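Local atomic coordinates of replication initiation and membrane attachment protein (Geobacillus stearothermophilus 10, PDB entry 5WTN), a protein that probably takes part in assembling the bacterial primosome at replication initiation and restart, forming a tetramer that associates with a primosomal re-initiation protein. Residues R27-T31 / L32-P36; R41-A44 / L45-L49; L124-F127 / L128-Q131; D76-S79 / E80-L84; T62-R65 / L66-L69. One frame throughout, in Å; residues are numbered along the deposited sequence.

Overall arrangement
All five contacts are turns of helices in the N-terminal half of the chain. Contacts 1, 2 and 3 are buried; contacts 4 and 5 are partly buried. Contact 2, on helix 40-55, is the hub: contact 1 packs on it through L30, contact 4 meets it by the R41-E80 salt bridge, and contact 5 by T48 against L66. Contacts 4 and 5, on successive helices, touch through I77. Contact 3 touches contact 1 through L128 and Q131; its centre lies about 21 Å from that of contact 2. At the second subunit, contacts 1 and 2 pair Q35 with T48, contact 1 adds the K28-E54 bridge, and contacts 3 and 5 pack. Contacts 3 and 4 meet the third subunit with apolar and basic side chains.

Contact 1 of 5, residues R27-T31 / L32-P36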
loop_
_atom_site.group_PDB
_atom_site.type_symbol
_atom_site.label_atom_id
_atom_site.label_comp_id
_atom_site.label_asym_id
_atom_site.label_seq_id
_atom_site.Cartn_x
_atom_site.Cartn_y
_atom_site.Cartn_z
ATOM N N ARG A 27 2.765 3.074 -8.428
ATOM C CA ARG A 27 1.755 2.466 -9.285
ATOM C C ARG A 27 0.933 3.501 -10.035
ATOM O O ARG A 27 0.452 3.243 -11.137
ATOM C CB ARG A 27 0.813 1.568 -8.487
ATOM C CG ARG A 27 -0.052 0.683 -9.363
ATOM C CD ARG A 27 -1.343 0.352 -8.669
ATOM N NE ARG A 27 -2.194 1.526 -8.669
ATOM C CZ ARG A 27 -2.924 1.927 -7.641
ATOM N NH1 ARG A 27 -2.903 1.252 -6.500
ATOM N NH2 ARG A 27 -3.661 3.019 -7.764
ATOM N N LYS A 28 0.752 4.666 -9.422
ATOM C CA LYS A 28 -0.012 5.742 -10.040
ATOM C C LYS A 28 0.845 6.449 -11.081
ATOM O O LYS A 28 0.380 6.773 -12.173
ATOM C CB LYS A 28 -0.488 6.740 -8.984
ATOM C CG LYS A 28 -1.184 6.098 -7.795
ATOM C CD LYS A 28 -2.027 7.111 -7.034
ATOM C CE LYS A 28 -2.258 6.671 -5.599
ATOM N NZ LYS A 28 -3.057 7.668 -4.833
ATOM N N VAL A 29 2.104 6.679 -10.728
ATOM C CA VAL A 29 3.063 7.290 -11.637
ATOM C C VAL A 29 3.195 6.416 -12.874
ATOM O O VAL A 29 3.284 6.914 -13.996
ATOM C CB VAL A 29 4.444 7.456 -10.979
ATOM C CG1 VAL A 29 5.474 7.891 -12.011
ATOM C CG2 VAL A 29 4.370 8.456 -9.835
ATOM N N LEU A 30 3.202 5.105 -12.657
ATOM C CA LEU A 30 3.233 4.156 -13.752
ATOM C C LEU A 30 2.000 4.249 -14.615
ATOM O O LEU A 30 2.077 4.255 -15.835
ATOM C CB LEU A 30 3.352 2.745 -13.219
ATOM C CG LEU A 30 4.775 2.388 -12.813
ATOM C CD1 LEU A 30 4.702 1.216 -11.854
ATOM C CD2 LEU A 30 5.638 2.076 -14.022
ATOM N N THR A 31 0.849 4.333 -13.982
ATOM C CA THR A 31 -0.372 4.323 -14.744
ATOM C C THR A 31 -0.643 5.646 -15.418
ATOM O O THR A 31 -1.180 5.657 -16.525
ATOM C CB THR A 31 -1.552 3.958 -13.883
ATOM O OG1 THR A 31 -1.210 2.819 -13.084
ATOM C CG2 THR A 31 -2.752 3.631 -14.758
ATOM N N LEU A 32 -0.331 6.751 -14.736
ATOM C CA LEU A 32 -0.669 8.071 -15.264
ATOM C C LEU A 32 0.410 8.852 -15.992
ATOM O O LEU A 32 0.108 9.806 -16.697
ATOM C CB LEU A 32 -1.256 8.936 -14.162
ATOM C CG LEU A 32 -2.352 8.251 -13.361
ATOM C CD1 LEU A 32 -2.828 9.202 -12.295
ATOM C CD2 LEU A 32 -3.493 7.852 -14.264
ATOM N N LEU A 33 1.661 8.452 -15.852
ATOM C CA LEU A 33 2.763 9.299 -16.333
ATOM C C LEU A 33 3.587 8.543 -17.364
ATOM O O LEU A 33 3.860 9.025 -18.466
ATOM C CB LEU A 33 3.629 9.838 -15.187
ATOM C CG LEU A 33 2.998 10.841 -14.217
ATOM C CD1 LEU A 33 4.052 11.317 -13.246
ATOM C CD2 LEU A 33 2.363 12.002 -14.948
ATOM N N TYR A 34 4.053 7.378 -16.947
ATOM C CA TYR A 34 4.732 6.480 -17.841
ATOM C C TYR A 34 3.863 5.830 -18.901
ATOM O O TYR A 34 4.319 5.638 -20.014
ATOM C CB TYR A 34 5.415 5.403 -17.034
ATOM C CG TYR A 34 6.695 5.870 -16.417
ATOM C CD1 TYR A 34 6.690 6.631 -15.274
ATOM C CD2 TYR A 34 7.919 5.518 -16.971
ATOM C CE1 TYR A 34 7.877 7.042 -14.698
ATOM C CE2 TYR A 34 9.102 5.918 -16.394
ATOM C CZ TYR A 34 9.072 6.683 -15.261
ATOM O OH TYR A 34 10.245 7.085 -14.696
ATOM N N GLN A 35 2.630 5.470 -18.566
ATOM C CA GLN A 35 1.816 4.706 -19.513
ATOM C C GLN A 35 1.547 5.422 -20.816
ATOM O O GLN A 35 1.663 4.812 -21.853
ATOM C CB GLN A 35 0.507 4.224 -18.906
ATOM C CG GLN A 35 -0.130 3.081 -19.690
ATOM C CD GLN A 35 -1.539 2.769 -19.207
ATOM O OE1 GLN A 35 -2.258 1.950 -19.792
ATOM N NE2 GLN A 35 -1.935 3.406 -18.132
ATOM N N PRO A 36 1.188 6.719 -20.771
ATOM C CA PRO A 36 1.028 7.392 -22.072
ATOM C C PRO A 36 2.281 7.327 -22.959
ATOM O O PRO A 36 2.164 7.299 -24.183
ATOM C CB PRO A 36 0.731 8.829 -21.678
ATOM C CG PRO A 36 0.008 8.691 -20.387
ATOM C CD PRO A 36 0.702 7.565 -19.665
#
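A wider pi-type turn in helix 24-38 centres on the carbonyl of V29, whose O accepts from both L33 N (2.9 Å) and Y34 N (3.1 Å). The Y34 bond is the straighter, 166° at its hydrogen, whereas L33 N stands above the carbonyl plane. This same oxygen lies at the edge of the Y34 ring, in its plane. V29 and Y34 run side by side: CG1 of V29, anti to the backbone N (chi1 171°), rests 3.7 Å from CD1 of Y34 and also meets L33 CD1 at 3.9 Å. The helix then kinks at P36, whose nitrogen has no hydrogen to give to the preceding turn. Near the kink, the extended Q35 side chain runs alongside T31 and sets its NE2 2.9 Å from T31 O, in the carbonyl plane on a lone pair, with that oxygen close to the amide plane. The Q35 amide also meets T48 of the second subunit. T31 CG2 lies 3.5 Å from Q35 NE2, while T31 OG1 bonds to R27 O at 2.6 Å, an oxygen that also receives T31 N. The turn rests on helix 40-55 through L30, and K28 NZ forms a salt bridge with E54 of the second subunit.

Contact 2 of 5, residues R41-A44 / L45-L49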
loop_
_atom_site.group_PDB
_atom_site.type_symbol
_atom_site.label_atom_id
_atom_site.label_comp_id
_atom_site.label_asym_id
_atom_site.label_seq_id
_atom_site.Cartn_x
_atom_site.Cartn_y
_atom_site.Cartn_z
ATOM N N ARG A 41 0.633 -2.153 -22.877
ATOM C CA ARG A 41 1.147 -3.519 -22.770
ATOM C C ARG A 41 2.393 -3.527 -21.929
ATOM O O ARG A 41 2.554 -4.394 -21.095
ATOM C CB ARG A 41 1.423 -4.167 -24.130
ATOM C CG ARG A 41 0.266 -4.104 -25.108
ATOM C CD ARG A 41 0.635 -4.789 -26.409
ATOM N NE ARG A 41 0.459 -3.928 -27.575
ATOM C CZ ARG A 41 1.452 -3.310 -28.210
ATOM N NH1 ARG A 41 2.703 -3.461 -27.796
ATOM N NH2 ARG A 41 1.195 -2.541 -29.264
ATOM N N ALA A 42 3.265 -2.547 -22.134
ATOM C CA ALA A 42 4.476 -2.442 -21.330
ATOM C C ALA A 42 4.134 -2.300 -19.846
ATOM O O ALA A 42 4.832 -2.847 -18.988
ATOM C CB ALA A 42 5.293 -1.289 -21.786
ATOM N N LEU A 43 3.057 -1.578 -19.546
ATOM C CA LEU A 43 2.625 -1.428 -18.164
ATOM C C LEU A 43 2.322 -2.787 -17.537
ATOM O O LEU A 43 2.740 -3.064 -16.392
ATOM C CB LEU A 43 1.416 -0.496 -18.046
ATOM C CG LEU A 43 0.909 -0.257 -16.608
ATOM C CD1 LEU A 43 1.800 0.714 -15.856
ATOM C CD2 LEU A 43 -0.524 0.216 -16.562
ATOM N N ALA A 44 1.616 -3.641 -18.276
ATOM C CA ALA A 44 1.269 -4.944 -17.719
ATOM C C ALA A 44 2.509 -5.802 -17.484
ATOM O O ALA A 44 2.598 -6.481 -16.462
ATOM C CB ALA A 44 0.289 -5.656 -18.568
ATOM N N LEU A 45 3.462 -5.782 -18.411
ATOM C CA LEU A 45 4.675 -6.540 -18.198
ATOM C C LEU A 45 5.388 -6.088 -16.919
ATOM O O LEU A 45 5.994 -6.897 -16.209
ATOM C CB LEU A 45 5.607 -6.396 -19.395
ATOM C CG LEU A 45 6.992 -7.044 -19.305
ATOM C CD1 LEU A 45 6.917 -8.525 -19.027
ATOM C CD2 LEU A 45 7.742 -6.805 -20.574
ATOM N N TYR A 46 5.330 -4.790 -16.635
ATOM C CA TYR A 46 6.020 -4.258 -15.483
ATOM C C TYR A 46 5.288 -4.730 -14.226
ATOM O O TYR A 46 5.908 -5.116 -13.230
ATOM C CB TYR A 46 6.076 -2.732 -15.561
ATOM C CG TYR A 46 6.865 -2.088 -14.445
ATOM C CD1 TYR A 46 8.231 -1.913 -14.555
ATOM C CD2 TYR A 46 6.245 -1.661 -13.277
ATOM C CE1 TYR A 46 8.972 -1.330 -13.538
ATOM C CE2 TYR A 46 6.983 -1.075 -12.237
ATOM C CZ TYR A 46 8.346 -0.903 -12.379
ATOM O OH TYR A 46 9.106 -0.324 -11.377
ATOM N N MET A 47 3.961 -4.716 -14.292
ATOM C CA MET A 47 3.135 -5.218 -13.202
ATOM C C MET A 47 3.428 -6.696 -12.967
ATOM O O MET A 47 3.658 -7.120 -11.835
ATOM C CB MET A 47 1.652 -5.016 -13.514
ATOM C CG MET A 47 1.227 -3.559 -13.596
ATOM S SD MET A 47 1.382 -2.699 -12.020
ATOM C CE MET A 47 3.077 -2.126 -12.111
ATOM N N THR A 48 3.421 -7.475 -14.045
ATOM C CA THR A 48 3.742 -8.883 -13.961
ATOM C C THR A 48 5.155 -9.118 -13.379
ATOM O O THR A 48 5.335 -9.966 -12.503
ATOM C CB THR A 48 3.503 -9.590 -15.322
ATOM O OG1 THR A 48 2.128 -9.424 -15.703
ATOM C CG2 THR A 48 3.817 -11.065 -15.234
ATOM N N LEU A 49 6.147 -8.353 -13.816
ATOM C CA LEU A 49 7.484 -8.498 -13.243
ATOM C C LEU A 49 7.549 -8.224 -11.726
ATOM O O LEU A 49 8.183 -8.945 -10.969
ATOM C CB LEU A 49 8.461 -7.614 -13.993
ATOM C CG LEU A 49 8.820 -8.189 -15.356
ATOM C CD1 LEU A 49 9.839 -7.325 -16.082
ATOM C CD2 LEU A 49 9.342 -9.598 -15.156
#
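T48 grips the carbonyl of A44 twice. Its N donates to A44 O at 2.7 Å in a nearly straight bond (173°), and its hydroxyl OG1 reaches the same oxygen at 3.1 Å from 43° above the carbonyl plane. The hydroxyl accepts in turn from Q35 NE2 of the second subunit, so one buried group joins helix backbone to the neighbouring chain. Without the hydroxyl, as with an alanine here, that Q35 amide is likely to lose its partner across the interface, and A44 O its side-chain donor. Next to this, M47 packs on L43, CG to CG at 4.5 Å, M47 N bonds to L43 O at 2.9 Å, and the bent methionine chain sets its CE in plane at the edge of the Y46 ring. That ring leads off from the turn, and its OH bonds to R110 O. L45 is likewise buried, against E80 and M70. The loose side is R41, exposed to solvent; R41 O receives L45 N at 3.2 Å, but the side chain leads away and its guanidinium meets E80 in a salt bridge. Helix 40-55, packed between helices 24-38, 63-70 and 74-86, shows the backbonding threonine common in alpha helices, within a domain consistent with a winged-helix fold.

Contact 3 of 5, residues L124-F127 / L128-Q131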
loop_
_atom_site.group_PDB
_atom_site.type_symbol
_atom_site.label_atom_id
_atom_site.label_comp_id
_atom_site.label_asym_id
_atom_site.label_seq_id
_atom_site.Cartn_x
_atom_site.Cartn_y
_atom_site.Cartn_z
ATOM N N LEU A 124 11.008 13.877 -20.715
ATOM C CA LEU A 124 9.785 13.162 -20.374
ATOM C C LEU A 124 8.581 14.067 -20.294
ATOM O O LEU A 124 7.523 13.718 -20.783
ATOM C CB LEU A 124 9.960 12.389 -19.069
ATOM C CG LEU A 124 11.009 11.286 -19.184
ATOM C CD1 LEU A 124 11.230 10.547 -17.867
ATOM C CD2 LEU A 124 10.583 10.329 -20.275
ATOM N N SER A 125 8.745 15.228 -19.677
ATOM C CA SER A 125 7.671 16.200 -19.587
ATOM C C SER A 125 7.190 16.643 -20.964
ATOM O O SER A 125 5.993 16.633 -21.215
ATOM C CB SER A 125 8.128 17.404 -18.779
ATOM O OG SER A 125 9.406 17.804 -19.240
ATOM N N VAL A 126 8.086 17.023 -21.874
ATOM C CA VAL A 126 7.563 17.491 -23.160
ATOM C C VAL A 126 6.912 16.364 -23.978
ATOM O O VAL A 126 5.833 16.556 -24.536
ATOM C CB VAL A 126 8.482 18.507 -23.970
ATOM C CG1 VAL A 126 9.665 18.977 -23.164
ATOM C CG2 VAL A 126 8.880 17.962 -25.327
ATOM N N PHE A 127 7.518 15.184 -24.000
ATOM C CA PHE A 127 6.824 14.024 -24.547
ATOM C C PHE A 127 5.433 13.817 -23.959
ATOM O O PHE A 127 4.469 13.625 -24.692
ATOM C CB PHE A 127 7.628 12.764 -24.333
ATOM C CG PHE A 127 8.813 12.656 -25.224
ATOM C CD1 PHE A 127 8.730 13.017 -26.553
ATOM C CD2 PHE A 127 10.025 12.202 -24.726
ATOM C CE1 PHE A 127 9.822 12.916 -27.372
ATOM C CE2 PHE A 127 11.127 12.105 -25.540
ATOM C CZ PHE A 127 11.026 12.460 -26.862
ATOM N N LEU A 128 5.319 13.847 -22.640
ATOM C CA LEU A 128 4.032 13.590 -22.021
ATOM C C LEU A 128 2.963 14.619 -22.424
ATOM O O LEU A 128 1.818 14.248 -22.708
ATOM C CB LEU A 128 4.163 13.471 -20.503
ATOM C CG LEU A 128 2.832 13.104 -19.842
ATOM C CD1 LEU A 128 2.412 11.699 -20.180
ATOM C CD2 LEU A 128 2.874 13.277 -18.364
ATOM N N ARG A 129 3.338 15.901 -22.458
ATOM C CA ARG A 129 2.422 16.967 -22.872
ATOM C C ARG A 129 1.809 16.672 -24.237
ATOM O O ARG A 129 0.588 16.727 -24.398
ATOM C CB ARG A 129 3.139 18.326 -22.908
ATOM C CG ARG A 129 2.225 19.543 -22.762
ATOM C CD ARG A 129 3.013 20.841 -22.762
ATOM N NE ARG A 129 4.121 20.818 -21.807
ATOM C CZ ARG A 129 5.396 21.116 -22.101
ATOM N NH1 ARG A 129 5.730 21.491 -23.341
ATOM N NH2 ARG A 129 6.347 21.048 -21.157
ATOM N N ARG A 130 2.665 16.344 -25.206
ATOM C CA ARG A 130 2.252 16.070 -26.581
ATOM C C ARG A 130 1.306 14.898 -26.662
ATOM O O ARG A 130 0.342 14.925 -27.402
ATOM C CB ARG A 130 3.472 15.803 -27.476
ATOM C CG ARG A 130 3.166 15.086 -28.804
ATOM C CD ARG A 130 2.286 15.930 -29.722
ATOM N NE ARG A 130 1.691 15.156 -30.817
ATOM C CZ ARG A 130 0.886 15.679 -31.739
ATOM N NH1 ARG A 130 0.587 16.972 -31.691
ATOM N NH2 ARG A 130 0.383 14.920 -32.705
ATOM N N GLN A 131 1.608 13.837 -25.921
ATOM C CA GLN A 131 0.869 12.580 -26.041
ATOM C C GLN A 131 -0.439 12.553 -25.253
ATOM O O GLN A 131 -1.306 11.714 -25.501
ATOM C CB GLN A 131 1.752 11.402 -25.623
ATOM C CG GLN A 131 0.982 10.131 -25.302
ATOM C CD GLN A 131 0.619 9.341 -26.544
ATOM O OE1 GLN A 131 -0.384 8.629 -26.569
ATOM N NE2 GLN A 131 1.437 9.463 -27.584
#
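R129 leaves the helix with CG anti to its N (chi1 -156°), and a bend at chi3 (-51°) folds the guanidinium back over V126. NH1 of R129 then lies 4.1 Å from V126 CB, with V126 CA over one face of the guanidinium, toward its rim. The charged end has an aromatic partner as well, F137, in a cation-pi contact. The backbone of helix 122-132, which packs between helices 24-38 and 134-143, is here a regular alpha turn: R129 N bonds to S125 O at 3.0 Å, L128 N to L124 O at 2.9 Å and Q131 N to F127 O at 3.1 Å. L128 has CG anti to N, and its end leads away from L124 to L33 and P36 of helix 24-38, and to F137 and L140 of helix 134-143. F127 is turned to L37. V126 and R130 instead face the third subunit, where they pack on L239 and P283 of that chain.

Contact 4 of 5, residues D76-S79 / E80-L84; sequences DIYS and ERLKL
L82 N is held by two carbonyls at once, Y78 O at 3.3 Å and S79 O at 3.2 Å, the second approached from well above its carbonyl plane. The other backbone bonds are more regular: E80 N to D76 O is almost straight (176°), and R81 N meets I77 O at 2.8 Å. L82 also uses its side chain on Y78. Its CD1 stands over one face of the ring, 4.0 Å from the centroid in a CH-pi contact and offset toward the rim. CG of Y78, anti to the backbone N (chi1 175°), swings the ring out from the helix to where L82 meets it, with L82 CD2 3.7 Å from Y78 CE2. The Y78 OH hydrogen-bonds to E7. Y78 CD1 lies over one face of the R81 guanidinium, 4.3 Å from NH1, while R81 NE makes a salt bridge with E85. A serine in place of Y78 would probably leave the L82 methyls without their ring, uncover that side of R81 and deprive E7 of its hydroxyl partner. E80 bends back from the turn to pair with R41, and K83 NZ is a long 3.7 Å from E80 OE1. Helix 74-86 thus lies between helix 40-55, met by E80 and L84, strand 90-95, met by R81, helix 63-70, met by I77, and R159 of the third subunit, which packs on Y78 and L82.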
loop_
_atom_site.group_PDB
_atom_site.type_symbol
_atom_site.label_atom_id
_atom_site.label_comp_id
_atom_site.label_asym_id
_atom_site.label_seq_id
_atom_site.Cartn_x
_atom_site.Cartn_y
_atom_site.Cartn_z
ATOM N N ASP A 76 5.868 -10.096 -28.356
ATOM C CA ASP A 76 5.299 -8.993 -27.622
ATOM C C ASP A 76 6.017 -8.758 -26.296
ATOM O O ASP A 76 6.517 -7.648 -26.044
ATOM C CB ASP A 76 3.832 -9.254 -27.416
ATOM C CG ASP A 76 3.107 -9.399 -28.733
ATOM O OD1 ASP A 76 3.000 -10.554 -29.223
ATOM O OD2 ASP A 76 2.688 -8.361 -29.288
ATOM N N ILE A 77 6.117 -9.789 -25.467
ATOM C CA ILE A 77 6.870 -9.640 -24.227
ATOM C C ILE A 77 8.212 -8.980 -24.494
ATOM O O ILE A 77 8.616 -8.094 -23.744
ATOM C CB ILE A 77 7.170 -10.977 -23.548
ATOM C CG1 ILE A 77 5.919 -11.554 -22.923
ATOM C CG2 ILE A 77 8.203 -10.805 -22.466
ATOM C CD1 ILE A 77 6.165 -12.951 -22.408
ATOM N N TYR A 78 8.887 -9.384 -25.570
ATOM C CA TYR A 78 10.247 -8.915 -25.824
ATOM C C TYR A 78 10.220 -7.458 -26.220
ATOM O O TYR A 78 11.060 -6.674 -25.810
ATOM C CB TYR A 78 10.910 -9.728 -26.936
ATOM C CG TYR A 78 12.270 -9.217 -27.339
ATOM C CD1 TYR A 78 13.398 -9.573 -26.621
ATOM C CD2 TYR A 78 12.431 -8.387 -28.442
ATOM C CE1 TYR A 78 14.651 -9.112 -26.980
ATOM C CE2 TYR A 78 13.676 -7.923 -28.805
ATOM C CZ TYR A 78 14.781 -8.292 -28.067
ATOM O OH TYR A 78 16.030 -7.848 -28.407
ATOM N N SER A 79 9.253 -7.104 -27.041
ATOM C CA SER A 79 9.204 -5.768 -27.558
ATOM C C SER A 79 9.031 -4.833 -26.384
ATOM O O SER A 79 9.748 -3.842 -26.243
ATOM C CB SER A 79 8.024 -5.649 -28.491
ATOM O OG SER A 79 8.297 -4.644 -29.430
ATOM N N GLU A 80 8.085 -5.182 -25.521
ATOM C CA GLU A 80 7.763 -4.361 -24.377
ATOM C C GLU A 80 8.905 -4.357 -23.339
ATOM O O GLU A 80 9.243 -3.304 -22.775
ATOM C CB GLU A 80 6.424 -4.811 -23.797
ATOM C CG GLU A 80 5.291 -4.770 -24.833
ATOM C CD GLU A 80 5.192 -3.411 -25.522
ATOM O OE1 GLU A 80 5.139 -3.326 -26.773
ATOM O OE2 GLU A 80 5.159 -2.395 -24.805
ATOM N N ARG A 81 9.534 -5.507 -23.131
ATOM C CA ARG A 81 10.688 -5.563 -22.260
ATOM C C ARG A 81 11.715 -4.473 -22.588
ATOM O O ARG A 81 12.351 -3.909 -21.707
ATOM C CB ARG A 81 11.378 -6.920 -22.370
ATOM C CG ARG A 81 12.299 -7.160 -21.196
ATOM C CD ARG A 81 13.311 -8.236 -21.417
ATOM N NE ARG A 81 14.518 -7.721 -22.043
ATOM C CZ ARG A 81 15.391 -8.495 -22.670
ATOM N NH1 ARG A 81 15.161 -9.801 -22.738
ATOM N NH2 ARG A 81 16.478 -7.969 -23.234
ATOM N N LEU A 82 11.863 -4.179 -23.864
ATOM C CA LEU A 82 12.866 -3.243 -24.314
ATOM C C LEU A 82 12.421 -1.792 -24.077
ATOM O O LEU A 82 13.237 -0.917 -23.818
ATOM C CB LEU A 82 13.176 -3.500 -25.798
ATOM C CG LEU A 82 14.433 -4.267 -26.197
ATOM C CD1 LEU A 82 14.562 -5.567 -25.434
ATOM C CD2 LEU A 82 14.372 -4.517 -27.685
ATOM N N LYS A 83 11.121 -1.546 -24.164
ATOM C CA LYS A 83 10.598 -0.241 -23.818
ATOM C C LYS A 83 10.851 0.042 -22.353
ATOM O O LYS A 83 11.262 1.129 -21.999
ATOM C CB LYS A 83 9.117 -0.151 -24.121
ATOM C CG LYS A 83 8.845 -0.229 -25.583
ATOM C CD LYS A 83 7.411 0.099 -25.862
ATOM C CE LYS A 83 7.065 -0.186 -27.298
ATOM N NZ LYS A 83 5.683 0.284 -27.535
ATOM N N LEU A 84 10.622 -0.953 -21.508
ATOM C CA LEU A 84 10.903 -0.799 -20.091
ATOM C C LEU A 84 12.375 -0.530 -19.866
ATOM O O LEU A 84 12.715 0.262 -19.007
ATOM C CB LEU A 84 10.430 -2.005 -19.275
ATOM C CG LEU A 84 8.924 -2.219 -19.228
ATOM C CD1 LEU A 84 8.582 -3.228 -18.189
ATOM C CD2 LEU A 84 8.189 -0.940 -18.953
#

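Contact 5 of 5, residues T62-R65 / L66-L69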
loop_
_atom_site.group_PDB
_atom_site.type_symbol
_atom_site.label_atom_id
_atom_site.label_comp_id
_atom_site.label_asym_id
_atom_site.label_seq_id
_atom_site.Cartn_x
_atom_site.Cartn_y
_atom_site.Cartn_z
ATOM N N THR A 62 11.127 -20.290 -16.695
ATOM C CA THR A 62 11.386 -20.200 -18.130
ATOM C C THR A 62 10.378 -19.226 -18.654
ATOM O O THR A 62 9.306 -19.073 -18.067
ATOM C CB THR A 62 11.257 -21.563 -18.862
ATOM O OG1 THR A 62 9.883 -21.976 -18.915
ATOM C CG2 THR A 62 12.080 -22.630 -18.166
ATOM N N HIS A 63 10.696 -18.543 -19.741
ATOM C CA HIS A 63 9.768 -17.529 -20.232
ATOM C C HIS A 63 8.375 -18.065 -20.570
ATOM O O HIS A 63 7.453 -17.283 -20.806
ATOM C CB HIS A 63 10.373 -16.763 -21.402
ATOM C CG HIS A 63 11.360 -15.720 -20.980
ATOM N ND1 HIS A 63 12.607 -16.033 -20.478
ATOM C CD2 HIS A 63 11.285 -14.370 -20.991
ATOM C CE1 HIS A 63 13.253 -14.918 -20.194
ATOM N NE2 HIS A 63 12.474 -13.896 -20.499
ATOM N N HIS A 64 8.230 -19.390 -20.617
ATOM C CA HIS A 64 6.924 -20.011 -20.744
ATOM C C HIS A 64 6.019 -19.493 -19.645
ATOM O O HIS A 64 4.867 -19.132 -19.892
ATOM C CB HIS A 64 7.055 -21.522 -20.624
ATOM C CG HIS A 64 7.369 -22.198 -21.917
ATOM N ND1 HIS A 64 6.848 -21.775 -23.122
ATOM C CD2 HIS A 64 8.150 -23.272 -22.198
ATOM C CE1 HIS A 64 7.294 -22.554 -24.091
ATOM N NE2 HIS A 64 8.084 -23.470 -23.555
ATOM N N ARG A 65 6.557 -19.440 -18.432
ATOM C CA ARG A 65 5.798 -18.957 -17.284
ATOM C C ARG A 65 5.222 -17.540 -17.485
ATOM O O ARG A 65 4.042 -17.319 -17.270
ATOM C CB ARG A 65 6.668 -19.010 -16.041
ATOM C CG ARG A 65 5.995 -18.540 -14.778
ATOM C CD ARG A 65 6.977 -18.652 -13.665
ATOM N NE ARG A 65 6.520 -18.099 -12.405
ATOM C CZ ARG A 65 6.773 -18.668 -11.233
ATOM N NH1 ARG A 65 7.447 -19.814 -11.202
ATOM N NH2 ARG A 65 6.348 -18.105 -10.103
ATOM N N LEU A 66 6.053 -16.617 -17.955
ATOM C CA LEU A 66 5.594 -15.267 -18.264
ATOM C C LEU A 66 4.495 -15.264 -19.330
ATOM O O LEU A 66 3.551 -14.477 -19.256
ATOM C CB LEU A 66 6.766 -14.394 -18.718
ATOM C CG LEU A 66 7.601 -13.750 -17.609
ATOM C CD1 LEU A 66 8.711 -12.895 -18.201
ATOM C CD2 LEU A 66 6.721 -12.928 -16.681
ATOM N N MET A 67 4.623 -16.146 -20.319
ATOM C CA MET A 67 3.666 -16.229 -21.412
ATOM C C MET A 67 2.326 -16.694 -20.863
ATOM O O MET A 67 1.261 -16.190 -21.264
ATOM C CB MET A 67 4.170 -17.162 -22.511
ATOM C CG MET A 67 5.438 -16.686 -23.228
ATOM S SD MET A 67 6.025 -17.791 -24.524
ATOM C CE MET A 67 4.600 -17.733 -25.553
ATOM N N ALA A 68 2.406 -17.620 -19.907
ATOM C CA ALA A 68 1.228 -18.177 -19.264
ATOM C C ALA A 68 0.566 -17.161 -18.338
ATOM O O ALA A 68 -0.650 -16.998 -18.369
ATOM C CB ALA A 68 1.587 -19.407 -18.502
ATOM N N LEU A 69 1.360 -16.481 -17.514
ATOM C CA LEU A 69 0.821 -15.453 -16.634
ATOM C C LEU A 69 0.086 -14.335 -17.396
ATOM O O LEU A 69 -1.031 -13.958 -17.038
ATOM C CB LEU A 69 1.918 -14.894 -15.734
ATOM C CG LEU A 69 2.306 -15.859 -14.616
ATOM C CD1 LEU A 69 3.533 -15.388 -13.834
ATOM C CD2 LEU A 69 1.114 -16.035 -13.707
#
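R65 and L69 lie side by side one turn apart, joined by the bond from L69 N to R65 O at 2.8 Å, straight at 169°. The arginine chain is extended from CG to NE, and its CG, 4.1 Å from L69 CD1, gives the leucine an aliphatic partner; that methyl also sits at the guanidinium edge, near its plane. R65 NE makes a salt bridge with E52, so the charge is met on helix 40-55 and not within this turn. L66 points the same way as H63, and its CD1 comes 4.1 Å from the imidazole CD2. H63 is fixed at both nitrogens, ND1 to D12 O and NE2 to the hydroxyl of Y107, which holds the ring beside L66. At its backbone, H63 O receives M67 N at 3.1 Å. The turn lies near the start of helix 63-70, just after strand 61-62; T62 O accepts R65 N at 2.8 Å. L66 is buried between T48 of helix 40-55, I77 of helix 74-86 and Y14 of strand 13-17, while M67 adds contacts to L74 and I77. A68 and L69 turn to the second subunit, packing on its Q131 and P36.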